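Local coordinates for protein probable M18 family aminopeptidase 1 (Thermotoga maritima, PDB 2GLF) that probably removes residues from the N termini of peptides as a zinc-dependent metallopeptidase of the M18 family, assembled from twelve subunits, at residues 39-44 against 63-68; 327-332 against 337-342; 353-358 against 365-370. One frame throughout, in Å; residues are numbered along the deposited sequence.

Contact 1: 39-44 against 63-68; sequences EIKRIL and TVYAVN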
loop_
_atom_site.group_PDB
_atom_site.type_symbol
_atom_site.label_atom_id
_atom_site.label_comp_id
_atom_site.label_asym_id
_atom_site.label_seq_id
_atom_site.Cartn_x
_atom_site.Cartn_y
_atom_site.Cartn_z
ATOM N N GLU A 39 -19.667 17.882 -49.563
ATOM C CA GLU A 39 -21.076 18.174 -49.386
ATOM C C GLU A 39 -21.321 19.678 -49.247
ATOM O O GLU A 39 -22.338 20.196 -49.715
ATOM C CB GLU A 39 -21.594 17.415 -48.163
ATOM C CG GLU A 39 -23.102 17.368 -48.035
ATOM C CD GLU A 39 -23.795 17.100 -49.354
ATOM O OE1 GLU A 39 -23.213 16.396 -50.211
ATOM O OE2 GLU A 39 -24.932 17.586 -49.527
ATOM N N ILE A 40 -20.382 20.379 -48.618
ATOM C CA ILE A 40 -20.505 21.821 -48.427
ATOM C C ILE A 40 -20.266 22.551 -49.744
ATOM O O ILE A 40 -20.934 23.538 -50.049
ATOM C CB ILE A 40 -19.501 22.328 -47.356
ATOM C CG1 ILE A 40 -19.826 21.681 -46.011
ATOM C CG2 ILE A 40 -19.589 23.851 -47.207
ATOM C CD1 ILE A 40 -18.835 22.019 -44.918
ATOM N N LYS A 41 -19.315 22.062 -50.528
ATOM C CA LYS A 41 -19.023 22.685 -51.810
ATOM C C LYS A 41 -20.247 22.558 -52.703
ATOM O O LYS A 41 -20.692 23.539 -53.286
ATOM C CB LYS A 41 -17.817 22.024 -52.481
ATOM C CG LYS A 41 -17.419 22.689 -53.795
ATOM C CD LYS A 41 -16.200 22.029 -54.430
ATOM C CE LYS A 41 -15.785 22.736 -55.718
ATOM N NZ LYS A 41 -16.854 22.703 -56.752
ATOM N N ARG A 42 -20.793 21.348 -52.799
ATOM C CA ARG A 42 -21.981 21.097 -53.611
ATOM C C ARG A 42 -23.075 22.094 -53.258
ATOM O O ARG A 42 -23.632 22.750 -54.136
ATOM C CB ARG A 42 -22.495 19.673 -53.377
ATOM C CG ARG A 42 -23.940 19.461 -53.795
ATOM C CD ARG A 42 -24.457 18.115 -53.357
ATOM N NE ARG A 42 -25.882 18.172 -53.048
ATOM C CZ ARG A 42 -26.391 18.797 -51.990
ATOM N NH1 ARG A 42 -25.590 19.419 -51.135
ATOM N NH2 ARG A 42 -27.701 18.807 -51.781
ATOM N N ILE A 43 -23.388 22.189 -51.970
ATOM C CA ILE A 43 -24.403 23.117 -51.485
ATOM C C ILE A 43 -24.050 24.531 -51.936
ATOM O O ILE A 43 -24.921 25.306 -52.334
ATOM C CB ILE A 43 -24.477 23.091 -49.944
ATOM C CG1 ILE A 43 -25.111 21.780 -49.485
ATOM C CG2 ILE A 43 -25.242 24.310 -49.425
ATOM C CD1 ILE A 43 -25.115 21.601 -47.990
ATOM N N LEU A 44 -22.764 24.858 -51.865
ATOM C CA LEU A 44 -22.287 26.171 -52.269
ATOM C C LEU A 44 -22.308 26.348 -53.787
ATOM O O LEU A 44 -22.453 27.466 -54.279
ATOM C CB LEU A 44 -20.867 26.409 -51.744
ATOM C CG LEU A 44 -20.714 26.662 -50.241
ATOM C CD1 LEU A 44 -19.237 26.842 -49.888
ATOM C CD2 LEU A 44 -21.522 27.900 -49.848
ATOM N N THR A 63 -19.576 36.158 -53.853
ATOM C CA THR A 63 -20.189 35.042 -53.147
ATOM C C THR A 63 -19.234 33.904 -53.500
ATOM O O THR A 63 -19.546 33.007 -54.284
ATOM C CB THR A 63 -21.603 34.750 -53.674
ATOM O OG1 THR A 63 -21.544 34.500 -55.082
ATOM C CG2 THR A 63 -22.517 35.933 -53.419
ATOM N N VAL A 64 -18.050 33.974 -52.906
ATOM C CA VAL A 64 -16.982 33.026 -53.175
ATOM C C VAL A 64 -16.672 32.032 -52.079
ATOM O O VAL A 64 -17.209 32.109 -50.977
ATOM C CB VAL A 64 -15.682 33.776 -53.469
ATOM C CG1 VAL A 64 -15.847 34.641 -54.713
ATOM C CG2 VAL A 64 -15.311 34.630 -52.264
ATOM N N TYR A 65 -15.783 31.101 -52.401
ATOM C CA TYR A 65 -15.347 30.097 -51.452
ATOM C C TYR A 65 -14.022 29.515 -51.906
ATOM O O TYR A 65 -13.766 29.383 -53.097
ATOM C CB TYR A 65 -16.393 28.980 -51.309
ATOM C CG TYR A 65 -16.547 28.089 -52.516
ATOM C CD1 TYR A 65 -15.524 27.219 -52.907
ATOM C CD2 TYR A 65 -17.721 28.110 -53.272
ATOM C CE1 TYR A 65 -15.665 26.394 -54.029
ATOM C CE2 TYR A 65 -17.876 27.288 -54.394
ATOM C CZ TYR A 65 -16.844 26.437 -54.769
ATOM O OH TYR A 65 -16.975 25.662 -55.904
ATOM N N ALA A 66 -13.177 29.174 -50.946
ATOM C CA ALA A 66 -11.884 28.593 -51.247
ATOM C C ALA A 66 -11.783 27.252 -50.539
ATOM O O ALA A 66 -12.059 27.152 -49.342
ATOM C CB ALA A 66 -10.780 29.515 -50.774
ATOM N N VAL A 67 -11.418 26.216 -51.287
ATOM C CA VAL A 67 -11.255 24.884 -50.720
ATOM C C VAL A 67 -9.764 24.765 -50.450
ATOM O O VAL A 67 -8.968 24.991 -51.352
ATOM C CB VAL A 67 -11.664 23.795 -51.729
ATOM C CG1 VAL A 67 -11.526 22.413 -51.096
ATOM C CG2 VAL A 67 -13.087 24.034 -52.194
ATOM N N ASN A 68 -9.376 24.434 -49.223
ATOM C CA ASN A 68 -7.954 24.315 -48.916
ATOM C C ASN A 68 -7.347 23.112 -49.630
ATOM O O ASN A 68 -6.782 23.257 -50.716
ATOM C CB ASN A 68 -7.727 24.208 -47.406
ATOM C CG ASN A 68 -6.253 24.253 -47.034
ATOM O OD1 ASN A 68 -5.894 24.592 -45.905
ATOM N ND2 ASN A 68 -5.393 23.902 -47.981
#
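Lys41 and Leu44, on successive turns of helix 33-45, meet Tyr65 of strand 64-67 in a helix-on-sheet packing at the edge region of the large mixed sheet. The axes of helix 39-44 and strand 64-67 approach to 10.3 Å and run close to antiparallel, at 158°. The tyrosine is the larger partner: its CB heads for the helix, and the chi1 of 69°, with CG between the backbone N and the carbonyl carbon, carries the ring up with Leu44 and Lys41 both on one side of it. Leu44 runs past the tyrosine head to stem. Leu44 CD1 lies 3.8 Å from Tyr65 CB, low on the stem, and Leu44 CB comes to 3.9 Å from Tyr65 CD2, obliquely to the ring. Lys41 instead crosses Tyr65 at about a right angle. Its chain is extended as far as Lys41 CE, 4.0 Å from Tyr65 CZ at the phenol end; the bend at chi4 turns NZ alone. Farther along the strand, Val67 CG2 touches the aliphatic part of the same lysine, 4.3 Å from Lys41 CD. Asp45, the next residue of the helix after Leu44, is the stronger polar partner of both ends: its carboxylate pairs with the lysine ammonium and is hydrogen-bonded to the phenol oxygen. Between those two ends themselves, Lys41 NZ makes just a weak hydrogen bond to Tyr65 OH, at 3.1 Å.

Contact 2: 327-332 against 337-342; sequences VCAAVN and DVHDLH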
loop_
_atom_site.group_PDB
_atom_site.type_symbol
_atom_site.label_atom_id
_atom_site.label_comp_id
_atom_site.label_asym_id
_atom_site.label_seq_id
_atom_site.Cartn_x
_atom_site.Cartn_y
_atom_site.Cartn_z
ATOM N N VAL A 327 -19.516 23.027 -29.995
ATOM C CA VAL A 327 -20.457 22.518 -29.000
ATOM C C VAL A 327 -19.945 22.519 -27.568
ATOM O O VAL A 327 -18.743 22.454 -27.324
ATOM C CB VAL A 327 -20.850 21.070 -29.329
ATOM C CG1 VAL A 327 -21.457 20.984 -30.726
ATOM C CG2 VAL A 327 -19.619 20.181 -29.233
ATOM N N CYS A 328 -20.872 22.586 -26.622
ATOM C CA CYS A 328 -20.521 22.547 -25.210
ATOM C C CYS A 328 -21.190 21.297 -24.648
ATOM O O CYS A 328 -21.861 20.566 -25.381
ATOM C CB CYS A 328 -21.019 23.796 -24.478
ATOM S SG CYS A 328 -22.794 24.076 -24.638
ATOM N N ALA A 329 -21.010 21.052 -23.353
ATOM C CA ALA A 329 -21.577 19.869 -22.722
ATOM C C ALA A 329 -22.833 20.196 -21.940
ATOM O O ALA A 329 -22.826 21.080 -21.096
ATOM C CB ALA A 329 -20.544 19.239 -21.806
ATOM N N ALA A 330 -23.915 19.490 -22.236
ATOM C CA ALA A 330 -25.176 19.695 -21.535
ATOM C C ALA A 330 -25.113 18.845 -20.266
ATOM O O ALA A 330 -24.251 17.970 -20.162
ATOM C CB ALA A 330 -26.330 19.254 -22.410
ATOM N N VAL A 331 -25.992 19.082 -19.295
ATOM C CA VAL A 331 -25.918 18.271 -18.085
ATOM C C VAL A 331 -26.476 16.890 -18.372
ATOM O O VAL A 331 -27.557 16.747 -18.945
ATOM C CB VAL A 331 -26.690 18.883 -16.881
ATOM C CG1 VAL A 331 -26.184 20.285 -16.585
ATOM C CG2 VAL A 331 -28.157 18.900 -17.165
ATOM N N ASN A 332 -25.702 15.880 -17.994
ATOM C CA ASN A 332 -26.065 14.482 -18.164
ATOM C C ASN A 332 -26.494 14.074 -16.754
ATOM O O ASN A 332 -25.664 13.715 -15.921
ATOM C CB ASN A 332 -24.827 13.713 -18.617
ATOM C CG ASN A 332 -25.151 12.378 -19.218
ATOM O OD1 ASN A 332 -24.506 11.955 -20.170
ATOM N ND2 ASN A 332 -26.139 11.696 -18.663
ATOM N N ASP A 337 -23.028 15.921 -11.204
ATOM C CA ASP A 337 -22.018 16.454 -10.291
ATOM C C ASP A 337 -20.729 16.907 -10.970
ATOM O O ASP A 337 -19.799 17.385 -10.317
ATOM C CB ASP A 337 -21.666 15.432 -9.211
ATOM C CG ASP A 337 -22.526 15.579 -7.973
ATOM O OD1 ASP A 337 -22.201 14.944 -6.948
ATOM O OD2 ASP A 337 -23.527 16.327 -8.023
ATOM N N VAL A 338 -20.675 16.763 -12.285
ATOM C CA VAL A 338 -19.489 17.138 -13.038
ATOM C C VAL A 338 -19.565 18.617 -13.482
ATOM O O VAL A 338 -18.597 19.187 -13.995
ATOM C CB VAL A 338 -19.367 16.194 -14.254
ATOM C CG1 VAL A 338 -19.896 16.873 -15.516
ATOM C CG2 VAL A 338 -17.948 15.732 -14.407
ATOM N N HIS A 339 -20.729 19.222 -13.251
ATOM C CA HIS A 339 -21.017 20.602 -13.632
ATOM C C HIS A 339 -21.384 21.499 -12.470
ATOM O O HIS A 339 -21.650 21.037 -11.359
ATOM C CB HIS A 339 -22.218 20.655 -14.581
ATOM C CG HIS A 339 -21.892 20.387 -16.014
ATOM N ND1 HIS A 339 -21.059 21.199 -16.752
ATOM C CD2 HIS A 339 -22.322 19.420 -16.858
ATOM C CE1 HIS A 339 -20.989 20.744 -17.989
ATOM N NE2 HIS A 339 -21.746 19.666 -18.080
ATOM N N ASP A 340 -21.411 22.795 -12.772
ATOM C CA ASP A 340 -21.834 23.832 -11.846
ATOM C C ASP A 340 -23.197 24.156 -12.457
ATOM O O ASP A 340 -23.288 24.929 -13.413
ATOM C CB ASP A 340 -20.917 25.053 -11.929
ATOM C CG ASP A 340 -21.559 26.315 -11.353
ATOM O OD1 ASP A 340 -22.626 26.212 -10.712
ATOM O OD2 ASP A 340 -20.994 27.416 -11.537
ATOM N N LEU A 341 -24.247 23.530 -11.925
ATOM C CA LEU A 341 -25.595 23.715 -12.435
ATOM C C LEU A 341 -25.996 25.154 -12.736
ATOM O O LEU A 341 -26.736 25.394 -13.687
ATOM C CB LEU A 341 -26.622 23.084 -11.486
ATOM C CG LEU A 341 -26.773 21.554 -11.433
ATOM C CD1 LEU A 341 -26.519 20.943 -12.797
ATOM C CD2 LEU A 341 -25.797 20.983 -10.436
ATOM N N HIS A 342 -25.504 26.112 -11.955
ATOM C CA HIS A 342 -25.863 27.508 -12.183
ATOM C C HIS A 342 -25.161 28.138 -13.395
ATOM O O HIS A 342 -25.457 29.270 -13.768
ATOM C CB HIS A 342 -25.593 28.340 -10.923
ATOM C CG HIS A 342 -26.301 29.662 -10.912
ATOM N ND1 HIS A 342 -27.667 29.777 -11.059
ATOM C CD2 HIS A 342 -25.833 30.927 -10.774
ATOM C CE1 HIS A 342 -28.010 31.053 -11.012
ATOM N NE2 HIS A 342 -26.915 31.772 -10.840
#
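Val331 CG1 touches two residues of the following loop, 3.9 Å from Leu341 CD1 and 4.0 Å from His339 CD2. The contact shows how a chain leaving a central strand can be covered by its own continuation through van der Waals packing. The valine and leucine side chains cross at about a right angle, while the imidazole takes the valine methyl obliquely. At the far end of the ring, Ala329 CB lies at the imidazole edge, in its plane, 3.9 Å from His339 NE2. The carbonyl oxygens of Ala329 and Ala330 are also near NE2, neither as a hydrogen-bond partner. In His339, CG anti to the carbonyl carbon (chi1 -83°) sends the NE2 end toward Ala329, whose side chain is about 11 Å from a bound manganese ion without being one of its ligands.

One shell out, an Asx turn shapes the loop: Asp340 OD1 accepts from His342 N at 3.1 Å, met from above the carboxylate plane. Lys394 NZ binds the carbonyl oxygens of Asp337 and His339. Leu165 and Leu168 of a second subunit pack on Ala329 and His339, and Lys101 of a third subunit pairs with Asp340. Within the chain, Cys328 and Ala330 bond through their backbones to strand 414-421, and Val327 rests on helix 248-263.

Contact 3: 353-358 against 365-370; sequences LVKYTG and TNDAHA
Lys355 reaches across to Asp367 and Ala368, in a connection where the chain leaves strand 351-354, turns, and comes back almost antiparallel before entering helix 370-382. The side chain of Lys355 shows how an extended lysine can use its whole length. From CB, CG lies anti to the backbone N (chi1 -175°), which sends the chain out toward, and slantwise across, Asp367 and Ala368. Lys355 CG is 3.4 Å from Asp367 OD2, and CD runs on past the carbonyl oxygen of Ala368. Lys355 CE comes closer to that oxygen, 3.1 Å from Ala368 O. The bend at chi4 then turns the tip back to the carboxylate, where Lys355 NZ forms a salt bridge of 2.7 Å with Asp367 OD2 on the syn side, 22° out of the carboxylate plane. Glu224 of a neighbouring subunit is a second anionic partner of this ammonium, while Lys362 pairs with the other carboxylate oxygen, so the charges form a network that probably keeps both groups ionised.

Tyr356 stands beside Asp367; Asp367 OD2 sits at the ring edge, 3.7 Å from Tyr356 CD2, with the ring and carboxylate planes 78° apart. Farther along, Thr357 N donates to Thr365 OG1 over 3.0 Å. Thr365 CG2 packs against Gly358, 3.5 Å from its N. The backbones add a weak bond from Ala368 N to Lys355 O.

The side chain of Thr357 is about 10 Å from a bound manganese ion, near the metal site but not among its ligands. His117 of the neighbouring subunit meets the Tyr356 ring edge-to-face. Within the chain, Val354 and Ala368 rest on strand 414-421, Asn366 faces helix 404-408, and His369 holds the N-cap position of helix 370-382.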
loop_
_atom_site.group_PDB
_atom_site.type_symbol
_atom_site.label_atom_id
_atom_site.label_comp_id
_atom_site.label_asym_id
_atom_site.label_seq_id
_atom_site.Cartn_x
_atom_site.Cartn_y
_atom_site.Cartn_z
ATOM N N LEU A 353 -23.744 30.184 -24.891
ATOM C CA LEU A 353 -22.747 31.235 -25.040
ATOM C C LEU A 353 -21.659 30.893 -24.023
ATOM O O LEU A 353 -21.895 30.922 -22.813
ATOM C CB LEU A 353 -23.382 32.603 -24.753
ATOM C CG LEU A 353 -22.553 33.884 -24.887
ATOM C CD1 LEU A 353 -23.481 35.061 -25.101
ATOM C CD2 LEU A 353 -21.699 34.097 -23.643
ATOM N N VAL A 354 -20.483 30.534 -24.526
ATOM C CA VAL A 354 -19.352 30.154 -23.682
ATOM C C VAL A 354 -18.312 31.261 -23.659
ATOM O O VAL A 354 -17.631 31.503 -24.661
ATOM C CB VAL A 354 -18.665 28.878 -24.212
ATOM C CG1 VAL A 354 -17.752 28.320 -23.162
ATOM C CG2 VAL A 354 -19.703 27.850 -24.635
ATOM N N LYS A 355 -18.176 31.929 -22.519
ATOM C CA LYS A 355 -17.210 33.013 -22.401
ATOM C C LYS A 355 -15.764 32.517 -22.359
ATOM O O LYS A 355 -14.856 33.210 -22.820
ATOM C CB LYS A 355 -17.513 33.854 -21.159
ATOM C CG LYS A 355 -16.635 35.076 -21.032
ATOM C CD LYS A 355 -17.238 36.073 -20.076
ATOM C CE LYS A 355 -16.313 37.258 -19.856
ATOM N NZ LYS A 355 -15.036 36.839 -19.216
ATOM N N TYR A 356 -15.555 31.320 -21.811
ATOM C CA TYR A 356 -14.215 30.735 -21.713
ATOM C C TYR A 356 -14.232 29.220 -21.496
ATOM O O TYR A 356 -15.192 28.668 -20.946
ATOM C CB TYR A 356 -13.418 31.408 -20.586
ATOM C CG TYR A 356 -14.086 31.349 -19.228
ATOM C CD1 TYR A 356 -14.229 30.140 -18.549
ATOM C CD2 TYR A 356 -14.610 32.500 -18.640
ATOM C CE1 TYR A 356 -14.879 30.075 -17.321
ATOM C CE2 TYR A 356 -15.262 32.446 -17.414
ATOM C CZ TYR A 356 -15.395 31.231 -16.761
ATOM O OH TYR A 356 -16.056 31.166 -15.557
ATOM N N THR A 357 -13.154 28.565 -21.929
ATOM C CA THR A 357 -13.000 27.117 -21.807
ATOM C C THR A 357 -11.532 26.733 -21.691
ATOM O O THR A 357 -10.893 26.418 -22.696
ATOM C CB THR A 357 -13.555 26.379 -23.040
ATOM O OG1 THR A 357 -12.956 26.915 -24.225
ATOM C CG2 THR A 357 -15.057 26.521 -23.125
ATOM N N GLY A 358 -10.994 26.750 -20.478
ATOM C CA GLY A 358 -9.596 26.389 -20.308
ATOM C C GLY A 358 -9.409 25.210 -19.377
ATOM O O GLY A 358 -10.162 24.238 -19.434
ATOM N N THR A 365 -6.874 29.389 -23.024
ATOM C CA THR A 365 -8.200 29.565 -23.598
ATOM C C THR A 365 -8.524 31.023 -23.860
ATOM O O THR A 365 -8.078 31.920 -23.140
ATOM C CB THR A 365 -9.306 29.002 -22.686
ATOM O OG1 THR A 365 -10.574 29.136 -23.341
ATOM C CG2 THR A 365 -9.359 29.764 -21.367
ATOM N N ASN A 366 -9.299 31.254 -24.910
ATOM C CA ASN A 366 -9.713 32.604 -25.232
ATOM C C ASN A 366 -10.766 32.977 -24.197
ATOM O O ASN A 366 -11.529 32.125 -23.756
ATOM C CB ASN A 366 -10.314 32.659 -26.634
ATOM C CG ASN A 366 -10.958 33.990 -26.927
ATOM O OD1 ASN A 366 -12.172 34.075 -27.121
ATOM N ND2 ASN A 366 -10.150 35.047 -26.948
ATOM N N ASP A 367 -10.803 34.240 -23.804
ATOM C CA ASP A 367 -11.773 34.684 -22.816
ATOM C C ASP A 367 -12.449 35.978 -23.267
ATOM O O ASP A 367 -11.994 37.077 -22.935
ATOM C CB ASP A 367 -11.076 34.886 -21.471
ATOM C CG ASP A 367 -12.045 35.183 -20.353
ATOM O OD1 ASP A 367 -11.596 35.280 -19.189
ATOM O OD2 ASP A 367 -13.254 35.319 -20.638
ATOM N N ALA A 368 -13.535 35.833 -24.027
ATOM C CA ALA A 368 -14.297 36.963 -24.550
ATOM C C ALA A 368 -14.386 38.124 -23.568
ATOM O O ALA A 368 -14.800 37.951 -22.422
ATOM C CB ALA A 368 -15.685 36.511 -24.925
ATOM N N HIS A 369 -13.994 39.307 -24.034
ATOM C CA HIS A 369 -14.021 40.515 -23.220
ATOM C C HIS A 369 -15.470 40.890 -22.931
ATOM O O HIS A 369 -16.355 40.630 -23.740
ATOM C CB HIS A 369 -13.346 41.662 -23.971
ATOM C CG HIS A 369 -11.943 41.366 -24.399
ATOM N ND1 HIS A 369 -10.930 41.103 -23.503
ATOM C CD2 HIS A 369 -11.379 41.322 -25.628
ATOM C CE1 HIS A 369 -9.800 40.912 -24.161
ATOM N NE2 HIS A 369 -10.044 41.038 -25.453
ATOM N N ALA A 370 -15.712 41.507 -21.784
ATOM C CA ALA A 370 -17.060 41.903 -21.423
ATOM C C ALA A 370 -17.709 42.741 -22.527
ATOM O O ALA A 370 -18.879 42.534 -22.868
ATOM C CB ALA A 370 -17.037 42.679 -20.126
#

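From the N terminus, contact 1 comes first: strand 64-67 is brought back onto helix 33-45, closing the connection that contains strand 50-51. The chain then builds much of the mixed sheet before strand 321-329 ends in contact 2, a short loop folded onto its own start. Contact 3 closes the next loop, between strand 351-354 and helix 370-382. The three follow in series, with none nested or crossed. All reach the same sheet, but contacts 1 and 2 lie on opposite sides of the chain's centre, with centres about 35 Å apart. Contacts 2 and 3 touch through Cys328 and Val354, and both meet the third subunit.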